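Side-chain contacts in alpha-L-rhamnosidase (PDB 6GSZ), which probably hydrolyses terminal non-reducing alpha-L-rhamnose residues from alpha-L-rhamnosides, as a multidomain glycosidase that carries bound calcium and N-linked glycans: residues Q22-W27 against F542-M547; Y180-N185 against L294-E299; F332-V337 against I446-R451; A579-P584 against D589-A594. All coordinates share one frame; numbering follows the deposited sequence. Where two conformers were deposited one is given.

Interaction 1 of 4, residues Q22-W27 against F542-M547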
# COMPACT_ATOMS: atom_id res chain seq x y z
N GLN A 22 -17.35 -16.08 -10.08
CA GLN A 22 -17.80 -15.33 -11.28
C GLN A 22 -16.94 -14.07 -11.35
O GLN A 22 -17.44 -12.94 -11.26
CB GLN A 22 -19.30 -15.02 -11.21
CG GLN A 22 -20.17 -16.26 -11.15
CD GLN A 22 -21.63 -15.94 -10.96
OE1 GLN A 22 -22.35 -15.71 -11.91
NE2 GLN A 22 -22.04 -15.84 -9.73
N PRO A 23 -15.61 -14.19 -11.52
CA PRO A 23 -14.72 -13.02 -11.46
C PRO A 23 -14.97 -12.10 -12.65
O PRO A 23 -15.09 -12.58 -13.80
CB PRO A 23 -13.32 -13.63 -11.53
CG PRO A 23 -13.53 -14.93 -12.25
CD PRO A 23 -14.86 -15.44 -11.72
N ARG A 24 -14.98 -10.79 -12.39
CA ARG A 24 -15.09 -9.81 -13.47
C ARG A 24 -13.77 -9.76 -14.23
O ARG A 24 -12.71 -10.07 -13.68
CB ARG A 24 -15.49 -8.44 -12.87
CG ARG A 24 -16.89 -8.46 -12.25
CD ARG A 24 -17.18 -7.20 -11.50
NE ARG A 24 -16.31 -7.05 -10.35
CZ ARG A 24 -16.05 -5.92 -9.73
NH1 ARG A 24 -16.63 -4.80 -10.14
NH2 ARG A 24 -15.19 -5.87 -8.70
N VAL A 25 -13.86 -9.32 -15.50
CA VAL A 25 -12.77 -9.36 -16.44
C VAL A 25 -12.48 -7.94 -16.91
O VAL A 25 -13.40 -7.18 -17.20
CB VAL A 25 -13.07 -10.30 -17.63
CG1 VAL A 25 -11.85 -10.49 -18.49
CG2 VAL A 25 -13.65 -11.63 -17.14
N SER A 26 -11.21 -7.62 -17.08
CA SER A 26 -10.74 -6.34 -17.61
C SER A 26 -9.60 -6.57 -18.60
O SER A 26 -8.84 -7.51 -18.43
CB SER A 26 -10.24 -5.42 -16.52
OG SER A 26 -11.19 -5.20 -15.50
N TRP A 27 -9.49 -5.71 -19.60
CA TRP A 27 -8.35 -5.77 -20.48
C TRP A 27 -7.82 -4.37 -20.71
O TRP A 27 -8.59 -3.46 -21.00
CB TRP A 27 -8.68 -6.49 -21.79
CG TRP A 27 -9.97 -6.07 -22.44
CD1 TRP A 27 -10.17 -5.21 -23.48
CD2 TRP A 27 -11.25 -6.65 -22.15
NE1 TRP A 27 -11.50 -5.18 -23.79
CE2 TRP A 27 -12.19 -6.05 -23.02
CE3 TRP A 27 -11.69 -7.62 -21.23
CZ2 TRP A 27 -13.53 -6.39 -22.98
CZ3 TRP A 27 -13.02 -7.96 -21.19
CH2 TRP A 27 -13.93 -7.34 -22.07
N PHE A 542 -10.35 4.00 -9.61
CA PHE A 542 -10.50 2.68 -10.31
C PHE A 542 -11.91 2.41 -10.85
O PHE A 542 -12.11 1.50 -11.63
CB PHE A 542 -9.98 1.55 -9.44
CG PHE A 542 -8.55 1.71 -9.01
CD1 PHE A 542 -7.51 1.60 -9.91
CD2 PHE A 542 -8.27 2.05 -7.71
CE1 PHE A 542 -6.20 1.79 -9.51
CE2 PHE A 542 -6.95 2.26 -7.30
CZ PHE A 542 -5.92 2.13 -8.19
N GLY A 543 -12.89 3.23 -10.44
CA GLY A 543 -14.23 3.17 -10.99
C GLY A 543 -15.05 1.93 -10.69
O GLY A 543 -15.99 1.60 -11.42
N ASP A 544 -14.71 1.18 -9.63
CA ASP A 544 -15.34 -0.09 -9.37
C ASP A 544 -16.63 0.10 -8.54
O ASP A 544 -16.55 0.36 -7.34
CB ASP A 544 -14.34 -1.00 -8.67
CG ASP A 544 -14.89 -2.39 -8.46
OD1 ASP A 544 -16.11 -2.57 -8.45
OD2 ASP A 544 -14.06 -3.28 -8.18
N LYS A 545 -17.81 -0.02 -9.18
CA LYS A 545 -19.08 0.22 -8.50
C LYS A 545 -19.37 -0.87 -7.46
O LYS A 545 -20.06 -0.62 -6.49
CB LYS A 545 -20.22 0.36 -9.53
CG LYS A 545 -20.17 1.67 -10.31
CD LYS A 545 -21.51 2.22 -10.81
CE LYS A 545 -21.27 3.21 -11.93
NZ LYS A 545 -20.60 2.56 -13.08
N VAL A 546 -18.91 -2.11 -7.71
CA VAL A 546 -19.12 -3.21 -6.76
C VAL A 546 -18.38 -2.95 -5.45
O VAL A 546 -18.94 -3.11 -4.36
CB VAL A 546 -18.76 -4.58 -7.38
CG1 VAL A 546 -18.81 -5.70 -6.34
CG2 VAL A 546 -19.68 -4.87 -8.54
N MET A 547 -17.12 -2.53 -5.58
CA MET A 547 -16.34 -2.22 -4.42
C MET A 547 -16.91 -0.99 -3.68
O MET A 547 -16.93 -0.93 -2.45
CB MET A 547 -14.88 -2.08 -4.82
CG MET A 547 -13.98 -1.84 -3.69
SD MET A 547 -12.24 -2.20 -4.08
CE MET A 547 -11.93 -1.08 -5.44
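Arg-24 reaches end-on to the carboxylate of Asp-544, giving one terminal nitrogen to each oxygen. The straighter bond runs from Arg-24 NH1 to Asp-544 OD1, 2.8 Å long with an N-H...O angle of 166°; its partner, Arg-24 NH2 to Asp-544 OD2, is 2.9 Å. The salt bridge is not coplanar, since guanidinium and carboxylate planes are turned 51° apart. OD1 lies close to the guanidinium plane, yet NH1 approaches that oxygen from above the carboxylate, whereas NH2 meets OD2 on its syn side. One face of the guanidinium is covered by Val-546, whose CG2 comes to 3.4 Å from Arg-24 NH1.

The opposite face of the carboxylate is used for helix capping. Asp-544 holds the N-cap position of helix 545-562, and its OD1 takes the N-H of Met-547 at 3.0 Å; Met-547 N and Arg-24 NH1 arrive from opposite faces of the carboxylate. With CG anti to the backbone N (chi1 -175°), the carboxylate is placed where OD1 can reach Met-547 N. OD2 is shared too, with His-11 NE2, while Arg-24 NH2 forms a second salt bridge to Glu-10. The arginine probably helps keep the capping aspartate ionised. Arg-492 of helix 488-503 packs against both Arg-24 and Val-546.

Just before the cap, Gly-543 ends helix 530-542 with a positive phi, and the next helix starts immediately. An N-capping aspartate that doubles as a salt-bridge acceptor here joins the N-terminal immunoglobulin-like domain to a helix start in the six-hairpin glycosidase domain.

Interaction 2 of 4, residues Y180-N185 against L294-E299; sequences YRHEYN and LSFPKE. With NAG (2-acetamido-2-deoxy-beta-D-glucopyranose), chain B.
Phe-296 points the edge of its ring at the face of His-182 in an offset edge-to-face pair. The planes stand at 85° and the ring centroids are 5.6 Å apart; the closest approach is from Phe-296 CZ to His-182 ND1, 3.8 Å, with the histidine nitrogen lying near the plane of the phenyl ring. Both side chains leave the backbone toward the other segment, each with CG anti to its own nitrogen, at chi1 -170° in His-182 and -178° in Phe-296. In the phenylalanine this torsion carries CZ to the imidazole, and chi2 only sets the tilt of the ring plane.

The far nitrogen of the histidine, NE2, is hydrogen-bonded to the carbonyl of Ala-153, and Leu-154 of strand 144-154 lies against both rings. Just before the strand, Arg-181 projects away from Phe-296 and bends back to Glu-183, where NH1 donates to the anti lone pair of OE2 at 2.7 Å; its NE also bridges to Asp-497. Tyr-180 turns toward the glycan, with OH 3.2 Å from C7 of the NAG acetamido group.

No hydrogen bond joins residues 180-185 to 294-299 directly. Their contact is a small aromatic one: the phenyl edge is directed at the imidazole face, off-centre toward ND1, so any electrostatic attraction is probably modest, and the bond from NE2 to Ala-153 probably helps fix the imidazole that Phe-296 meets.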
# COMPACT_ATOMS: atom_id res chain seq x y z
N TYR A 180 -11.51 -11.82 12.25
CA TYR A 180 -12.58 -11.67 11.27
C TYR A 180 -12.22 -12.30 9.92
O TYR A 180 -13.07 -12.93 9.29
CB TYR A 180 -12.91 -10.19 11.07
CG TYR A 180 -13.34 -9.50 12.32
CD1 TYR A 180 -14.51 -9.86 12.95
CD2 TYR A 180 -12.58 -8.48 12.88
CE1 TYR A 180 -14.93 -9.23 14.10
CE2 TYR A 180 -12.96 -7.88 14.07
CZ TYR A 180 -14.16 -8.22 14.65
OH TYR A 180 -14.59 -7.67 15.82
N ARG A 181 -10.99 -12.11 9.48
CA ARG A 181 -10.57 -12.47 8.12
C ARG A 181 -9.11 -12.89 8.20
O ARG A 181 -8.31 -12.15 8.77
CB ARG A 181 -10.78 -11.29 7.17
CG ARG A 181 -10.50 -11.59 5.70
CD ARG A 181 -10.74 -10.38 4.82
NE ARG A 181 -9.73 -9.36 5.06
CZ ARG A 181 -8.53 -9.25 4.47
NH1 ARG A 181 -8.24 -9.95 3.35
NH2 ARG A 181 -7.63 -8.41 5.01
N HIS A 182 -8.83 -14.06 7.64
CA HIS A 182 -7.47 -14.59 7.73
C HIS A 182 -7.10 -15.14 6.36
O HIS A 182 -7.74 -16.07 5.86
CB HIS A 182 -7.41 -15.65 8.82
CG HIS A 182 -6.07 -16.15 9.23
ND1 HIS A 182 -5.78 -16.42 10.56
CD2 HIS A 182 -4.96 -16.41 8.51
CE1 HIS A 182 -4.52 -16.82 10.62
NE2 HIS A 182 -4.00 -16.88 9.39
N GLU A 183 -6.12 -14.49 5.71
CA GLU A 183 -5.81 -14.87 4.32
C GLU A 183 -5.04 -16.18 4.29
O GLU A 183 -4.25 -16.49 5.23
CB GLU A 183 -5.01 -13.81 3.55
CG GLU A 183 -5.88 -12.63 3.14
CD GLU A 183 -5.14 -11.50 2.46
OE1 GLU A 183 -4.01 -11.71 1.98
OE2 GLU A 183 -5.74 -10.39 2.36
N TYR A 184 -5.30 -16.98 3.26
CA TYR A 184 -4.50 -18.15 2.96
C TYR A 184 -4.03 -18.05 1.51
O TYR A 184 -4.66 -17.35 0.68
CB TYR A 184 -5.23 -19.49 3.17
CG TYR A 184 -6.27 -19.73 2.11
CD1 TYR A 184 -7.54 -19.20 2.21
CD2 TYR A 184 -5.98 -20.53 1.03
CE1 TYR A 184 -8.45 -19.35 1.17
CE2 TYR A 184 -6.88 -20.70 -0.01
CZ TYR A 184 -8.13 -20.13 0.08
OH TYR A 184 -8.99 -20.33 -0.97
N ASN A 185 -2.93 -18.69 1.18
CA ASN A 185 -2.28 -18.62 -0.11
C ASN A 185 -2.40 -19.91 -0.89
O ASN A 185 -2.47 -20.99 -0.30
CB ASN A 185 -0.84 -18.13 -0.02
CG ASN A 185 -0.75 -16.85 0.78
OD1 ASN A 185 -0.05 -16.77 1.81
ND2 ASN A 185 -1.50 -15.84 0.35
N LEU A 294 -5.08 -27.37 16.90
CA LEU A 294 -5.53 -26.13 17.56
C LEU A 294 -6.93 -25.81 17.04
O LEU A 294 -7.11 -25.73 15.82
CB LEU A 294 -4.59 -24.99 17.15
CG LEU A 294 -3.20 -25.04 17.73
CD1 LEU A 294 -2.50 -23.70 17.52
CD2 LEU A 294 -3.25 -25.40 19.18
N SER A 295 -7.88 -25.56 17.94
CA SER A 295 -9.23 -25.15 17.53
C SER A 295 -9.16 -23.87 16.70
O SER A 295 -8.50 -22.91 17.07
CB SER A 295 -10.09 -24.97 18.73
OG SER A 295 -11.38 -24.54 18.39
N PHE A 296 -9.84 -23.88 15.54
CA PHE A 296 -9.77 -22.72 14.61
C PHE A 296 -10.98 -22.69 13.69
O PHE A 296 -11.29 -23.69 13.04
CB PHE A 296 -8.51 -22.81 13.76
CG PHE A 296 -8.35 -21.64 12.83
CD1 PHE A 296 -7.73 -20.50 13.29
CD2 PHE A 296 -8.76 -21.70 11.51
CE1 PHE A 296 -7.53 -19.42 12.47
CE2 PHE A 296 -8.56 -20.61 10.69
CZ PHE A 296 -7.97 -19.48 11.17
N PRO A 297 -11.70 -21.55 13.61
CA PRO A 297 -12.85 -21.48 12.70
C PRO A 297 -12.49 -21.16 11.25
O PRO A 297 -12.10 -20.01 10.94
CB PRO A 297 -13.71 -20.38 13.34
CG PRO A 297 -12.76 -19.51 14.09
CD PRO A 297 -11.55 -20.35 14.44
N LYS A 298 -12.64 -22.16 10.37
CA LYS A 298 -12.27 -22.04 8.93
C LYS A 298 -13.17 -21.04 8.19
O LYS A 298 -12.87 -20.75 7.04
CB LYS A 298 -12.33 -23.40 8.25
CG LYS A 298 -11.23 -24.37 8.66
CD LYS A 298 -11.19 -25.59 7.79
CE LYS A 298 -10.07 -26.52 8.10
NZ LYS A 298 -10.29 -27.20 9.40
N GLU A 299 -14.21 -20.50 8.85
CA GLU A 299 -15.09 -19.50 8.23
C GLU A 299 -14.36 -18.18 8.01
O GLU A 299 -14.80 -17.40 7.18
CB GLU A 299 -16.36 -19.28 9.09
CG GLU A 299 -17.30 -20.47 9.05
CD GLU A 299 -16.96 -21.65 9.95
OE1 GLU A 299 -16.01 -21.53 10.83
OE2 GLU A 299 -17.64 -22.71 9.79
C1 NAG B . -15.23 -6.79 20.22
C2 NAG B . -14.19 -7.92 20.23
C3 NAG B . -14.00 -8.45 21.63
C4 NAG B . -13.64 -7.35 22.60
C5 NAG B . -14.70 -6.25 22.50
C6 NAG B . -14.29 -5.05 23.35
C7 NAG B . -13.76 -9.47 18.37
C8 NAG B . -14.36 -10.59 17.55
N2 NAG B . -14.57 -9.00 19.36
O3 NAG B . -12.97 -9.43 21.61
O4 NAG B . -13.64 -7.94 23.90
O5 NAG B . -14.76 -5.80 21.14
O6 NAG B . -12.92 -4.64 23.03
O7 NAG B . -12.63 -9.01 18.16

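Interaction 3 of 4, residues F332-V337 against I446-R451; sequences FGQNLV and ILWSMR
Trp-448, in the later half of helix 437-453, carries the contact by offering one face of its indole to the side chain of Gln-334. The amide is stacked on the ring, the planes only 12° apart, with Gln-334 NE2 3.2 Å from Trp-448 CG. A bend at chi2 (65°) folds the glutamine flat over the indole, so that its CG also sits above the six-membered ring as a CH-pi contact, 3.7 Å from the centroid. The amide's rotation is fixed by two bonds: NE2 donates to Asn-335 O at 2.9 Å and to the carbonyl of Thr-736. At the far end of the indole, Trp-448 CZ3 meets Leu-336 CB at 4.1 Å. The backbone of Trp-448 contributes too, for a water donates both to its O, at 2.8 Å, and to Asn-335 O.

Further along, Ser-449 turns to Asn-760 and Thr-738, and Arg-451 brings NH1 over the indole face opposite Gln-334, while its NE is held by Tyr-485 OH. The indole thus has a stacked amide on one face and an edge-on guanidinium on the other. Helix 437-453 packs on helix 471-484 through Leu-447 and Met-450, whereas Trp-448 and Arg-451 rest against strand 417-424, beside strand 335-337.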
# COMPACT_ATOMS: atom_id res chain seq x y z
N PHE A 332 23.63 2.15 2.20
CA PHE A 332 22.96 1.69 0.97
C PHE A 332 22.50 2.84 0.05
O PHE A 332 21.96 2.57 -1.02
CB PHE A 332 21.80 0.76 1.35
CG PHE A 332 22.38 -0.56 1.77
CD1 PHE A 332 22.78 -1.48 0.83
CD2 PHE A 332 22.61 -0.81 3.10
CE1 PHE A 332 23.36 -2.67 1.23
CE2 PHE A 332 23.20 -2.00 3.52
CZ PHE A 332 23.57 -2.92 2.58
N GLY A 333 22.70 4.10 0.48
CA GLY A 333 22.40 5.26 -0.38
C GLY A 333 20.92 5.63 -0.47
O GLY A 333 20.56 6.64 -1.09
N GLN A 334 20.07 4.84 0.16
CA GLN A 334 18.62 4.94 0.09
C GLN A 334 18.09 4.41 1.41
O GLN A 334 18.55 3.36 1.85
CB GLN A 334 18.08 4.12 -1.08
CG GLN A 334 16.56 4.04 -1.11
CD GLN A 334 15.86 5.36 -1.35
OE1 GLN A 334 16.21 6.10 -2.30
NE2 GLN A 334 14.87 5.67 -0.49
N ASN A 335 17.12 5.12 1.98
CA ASN A 335 16.37 4.64 3.13
C ASN A 335 15.30 3.69 2.59
O ASN A 335 14.34 4.13 1.95
CB ASN A 335 15.77 5.81 3.90
CG ASN A 335 15.13 5.43 5.21
OD1 ASN A 335 15.48 4.39 5.79
ND2 ASN A 335 14.27 6.28 5.75
N LEU A 336 15.52 2.39 2.79
CA LEU A 336 14.73 1.35 2.21
C LEU A 336 14.11 0.48 3.29
O LEU A 336 14.42 0.60 4.48
CB LEU A 336 15.54 0.54 1.19
CG LEU A 336 16.87 -0.04 1.67
CD1 LEU A 336 16.63 -1.34 2.34
CD2 LEU A 336 17.82 -0.24 0.50
N VAL A 337 13.23 -0.41 2.86
CA VAL A 337 12.48 -1.29 3.74
C VAL A 337 12.63 -2.72 3.24
O VAL A 337 12.39 -3.00 2.08
CB VAL A 337 11.00 -0.89 3.86
CG1 VAL A 337 10.24 -1.86 4.72
CG2 VAL A 337 10.90 0.51 4.44
N ILE A 446 9.02 10.22 -2.53
CA ILE A 446 7.63 9.84 -2.28
C ILE A 446 7.38 8.39 -2.69
O ILE A 446 6.79 7.56 -1.95
CB ILE A 446 6.67 10.79 -3.01
CG1 ILE A 446 6.81 12.20 -2.44
CG2 ILE A 446 5.23 10.29 -2.93
CD1 ILE A 446 6.09 13.28 -3.26
N LEU A 447 7.90 8.05 -3.84
CA LEU A 447 7.83 6.67 -4.35
C LEU A 447 8.45 5.69 -3.33
O LEU A 447 7.84 4.63 -3.02
CB LEU A 447 8.58 6.62 -5.69
CG LEU A 447 8.86 5.25 -6.29
CD1 LEU A 447 7.61 4.52 -6.67
CD2 LEU A 447 9.83 5.37 -7.46
N TRP A 448 9.63 6.03 -2.83
CA TRP A 448 10.27 5.17 -1.86
C TRP A 448 9.51 5.12 -0.52
O TRP A 448 9.54 4.04 0.14
CB TRP A 448 11.74 5.56 -1.66
CG TRP A 448 12.62 5.02 -2.74
CD1 TRP A 448 13.14 5.69 -3.81
CD2 TRP A 448 13.16 3.68 -2.83
NE1 TRP A 448 13.91 4.87 -4.57
CE2 TRP A 448 14.02 3.65 -3.95
CE3 TRP A 448 13.10 2.54 -2.03
CZ2 TRP A 448 14.70 2.50 -4.36
CZ3 TRP A 448 13.80 1.41 -2.39
CH2 TRP A 448 14.58 1.39 -3.55
N SER A 449 8.91 6.23 -0.07
CA SER A 449 8.09 6.18 1.13
C SER A 449 6.84 5.31 0.93
O SER A 449 6.36 4.63 1.87
CB SER A 449 7.77 7.54 1.70
OG SER A 449 8.90 8.09 2.34
N MET A 450 6.26 5.34 -0.27
CA MET A 450 5.15 4.47 -0.57
C MET A 450 5.61 2.99 -0.51
O MET A 450 4.91 2.15 0.09
CB MET A 450 4.49 4.82 -1.90
CG MET A 450 3.39 3.81 -2.29
SD MET A 450 2.36 4.44 -3.55
CE MET A 450 1.17 3.09 -3.54
N ARG A 451 6.70 2.70 -1.21
CA ARG A 451 7.22 1.34 -1.18
C ARG A 451 7.48 0.85 0.26
O ARG A 451 7.17 -0.31 0.59
CB ARG A 451 8.53 1.26 -1.96
CG ARG A 451 8.36 1.40 -3.46
CD ARG A 451 9.69 1.62 -4.15
NE ARG A 451 9.55 1.63 -5.58
CZ ARG A 451 10.54 1.94 -6.44
NH1 ARG A 451 11.68 2.46 -5.99
NH2 ARG A 451 10.34 1.76 -7.74
O HOH W 1 11.60 3.11 1.78

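Interaction 4 of 4, residues A579-P584 against D589-A594. With CA (calcium ion), chain C; BGC (beta-D-glucopyranose), chain D; MAN (alpha-D-mannopyranose), chain F.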
# COMPACT_ATOMS: atom_id res chain seq x y z
N ALA A 579 -6.81 16.04 14.62
CA ALA A 579 -6.98 17.27 13.78
C ALA A 579 -5.67 17.56 13.03
O ALA A 579 -5.16 16.68 12.34
CB ALA A 579 -7.50 18.42 14.61
N ASP A 580 -5.19 18.83 13.03
CA ASP A 580 -4.05 19.18 12.19
C ASP A 580 -2.73 18.79 12.85
O ASP A 580 -1.87 19.64 13.13
CB ASP A 580 -4.07 20.65 11.76
CG ASP A 580 -3.22 20.92 10.51
OD1 ASP A 580 -3.05 19.98 9.67
OD2 ASP A 580 -2.73 22.07 10.38
N TRP A 581 -2.55 17.48 12.97
CA TRP A 581 -1.40 16.84 13.59
C TRP A 581 -0.10 17.28 12.91
O TRP A 581 -0.02 17.28 11.70
CB TRP A 581 -1.64 15.33 13.46
CG TRP A 581 -0.65 14.42 14.13
CD1 TRP A 581 0.30 13.66 13.50
CD2 TRP A 581 -0.53 14.16 15.53
NE1 TRP A 581 1.00 12.94 14.43
CE2 TRP A 581 0.51 13.22 15.67
CE3 TRP A 581 -1.22 14.60 16.67
CZ2 TRP A 581 0.88 12.70 16.92
CZ3 TRP A 581 -0.82 14.12 17.91
CH2 TRP A 581 0.20 13.17 18.02
N LEU A 582 0.93 17.61 13.71
CA LEU A 582 2.28 17.88 13.22
C LEU A 582 2.32 19.16 12.38
O LEU A 582 3.20 19.33 11.56
CB LEU A 582 2.85 16.64 12.49
CG LEU A 582 3.41 15.57 13.41
CD1 LEU A 582 3.81 14.32 12.63
CD2 LEU A 582 4.58 16.11 14.22
N ASP A 583 1.43 20.11 12.69
CA ASP A 583 1.61 21.52 12.33
C ASP A 583 3.06 21.84 12.66
O ASP A 583 3.50 21.49 13.76
CB ASP A 583 0.60 22.37 13.12
CG ASP A 583 0.68 23.88 13.00
OD1 ASP A 583 1.78 24.40 12.70
OD2 ASP A 583 -0.38 24.51 13.23
N PRO A 584 3.86 22.47 11.78
CA PRO A 584 5.27 22.73 12.10
C PRO A 584 5.50 23.63 13.33
O PRO A 584 6.61 23.62 13.89
CB PRO A 584 5.80 23.40 10.84
CG PRO A 584 4.59 23.96 10.16
CD PRO A 584 3.47 22.98 10.46
N ASP A 589 7.07 17.76 21.62
CA ASP A 589 6.49 16.80 22.55
C ASP A 589 4.96 16.70 22.46
O ASP A 589 4.39 15.74 23.01
CB ASP A 589 6.78 17.15 24.00
CG ASP A 589 8.22 17.05 24.34
OD1 ASP A 589 8.95 16.30 23.61
OD2 ASP A 589 8.60 17.75 25.33
N ASP A 590 4.30 17.61 21.73
CA ASP A 590 2.82 17.68 21.72
C ASP A 590 2.38 17.97 20.30
O ASP A 590 1.93 19.09 19.97
CB ASP A 590 2.34 18.75 22.70
CG ASP A 590 0.86 18.72 23.10
OD1 ASP A 590 0.12 17.77 22.67
OD2 ASP A 590 0.45 19.67 23.81
N PRO A 591 2.51 16.99 19.38
CA PRO A 591 2.21 17.21 17.97
C PRO A 591 0.77 17.63 17.67
O PRO A 591 0.56 18.16 16.57
CB PRO A 591 2.55 15.89 17.29
CG PRO A 591 3.51 15.22 18.25
CD PRO A 591 3.05 15.64 19.63
N GLY A 592 -0.17 17.43 18.60
CA GLY A 592 -1.55 17.85 18.39
C GLY A 592 -1.82 19.30 18.78
O GLY A 592 -2.92 19.83 18.53
N ASP A 593 -0.83 20.01 19.32
CA ASP A 593 -1.04 21.40 19.81
C ASP A 593 -0.85 22.36 18.64
O ASP A 593 0.14 23.03 18.53
CB ASP A 593 -0.15 21.66 21.01
CG ASP A 593 -0.29 23.04 21.63
OD1 ASP A 593 -1.33 23.69 21.45
OD2 ASP A 593 0.65 23.48 22.31
N ALA A 594 -1.85 22.39 17.75
CA ALA A 594 -1.78 23.08 16.47
C ALA A 594 -2.22 24.53 16.63
O ALA A 594 -2.89 24.93 17.60
CB ALA A 594 -2.62 22.39 15.44
CA CA C . -0.22 25.65 22.22
C2 BGC D . 0.74 8.39 12.64
C3 BGC D . -0.32 9.38 13.03
C4 BGC D . -0.82 9.33 14.45
C5 BGC D . 0.38 9.31 15.27
C6 BGC D . -0.12 9.31 16.70
C1 BGC D . 1.84 8.37 13.68
O1 BGC D . 2.88 7.53 13.23
O2 BGC D . 1.50 8.88 11.56
O3 BGC D . -1.41 9.07 12.34
O4 BGC D . -1.73 10.37 14.87
O5 BGC D . 1.31 8.22 15.00
O6 BGC D . 1.00 9.15 17.56
C1 MAN F . 9.24 26.95 17.31
C2 MAN F . 7.78 26.62 17.66
C3 MAN F . 7.68 25.13 17.99
C4 MAN F . 8.19 24.28 16.80
C5 MAN F . 9.59 24.74 16.43
C6 MAN F . 10.09 24.06 15.18
O2 MAN F . 6.96 26.99 16.57
O3 MAN F . 6.35 24.79 18.44
O4 MAN F . 8.29 22.83 17.14
O5 MAN F . 9.72 26.16 16.21
O6 MAN F . 11.34 24.64 14.92
O HOH W 2 -0.30 20.30 15.32
O HOH W 3 -1.15 26.95 19.85
O HOH W 4 -0.45 27.66 23.00
O HOH W 5 2.06 25.51 21.59
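Pro-591 packs alongside Trp-581 with its ring over one face of the indole. Pro-591 CB sits 3.5 Å from the centroid of the six-membered ring and 9° off its normal, a well-centred CH-pi contact. Bound beta-D-glucopyranose occupies the opposite face: its O4 is above the ring, and its C6 comes to 3.5 Å from Trp-581 CZ2. Proline and sugar therefore cover the two faces of one indole. The CG of Trp-581 stands anti to the backbone N (chi1 -175°), directing the ring along the proline although CB starts out away from it. Trp-578 and Phe-696 add edge-to-face partners.

Leu-582 runs alongside the same proline, with CD2 3.7 Å from Pro-591 CB. The backbones are tied by Leu-582 N to Pro-591 O, 2.9 Å, and a water links that same carbonyl to Asp-580 O and Asp-583 N. Ala-594 CB tucks in at 3.8 Å from Asp-583 OD2, an oxygen that is hydrogen-bonded to Thr-595 OG1. On the outer side Asp-593 points away and chelates a calcium ion with both oxygens, Asp-593 OD1 at 2.4 Å, joined by two waters at close range and a third, longer one.

Two turns, type II at 580-583 and type I at 590-593, thus pack together and back an aromatic wall of the glucose-occupied pocket. A tryptophan face against a sugar ring is a familiar platform of carbohydrate-binding sites.

Along the chain, interactions 2 and 3 follow one another inside the long loop closed by interaction 1, and interaction 4 comes after all of them. Interaction 1 joins the immunoglobulin-like domain, and interaction 3 the concanavalin-like domain, to the six-hairpin glycosidase domain; interaction 2 stays within the rhamnosidase N-terminal domain and interaction 4 within the glycosidase domain. Helix 488-503 borders both interactions 1 and 2, whose centres are 26 Å apart. Interactions 3 and 4 have centres 25 Å apart, while interactions 1 and 4 lie about 40 Å apart on opposite sides of the chain's centre. The glycosidase domain thus meets two beta domains at separate places, and a loop of its own lines the glucose-occupied pocket.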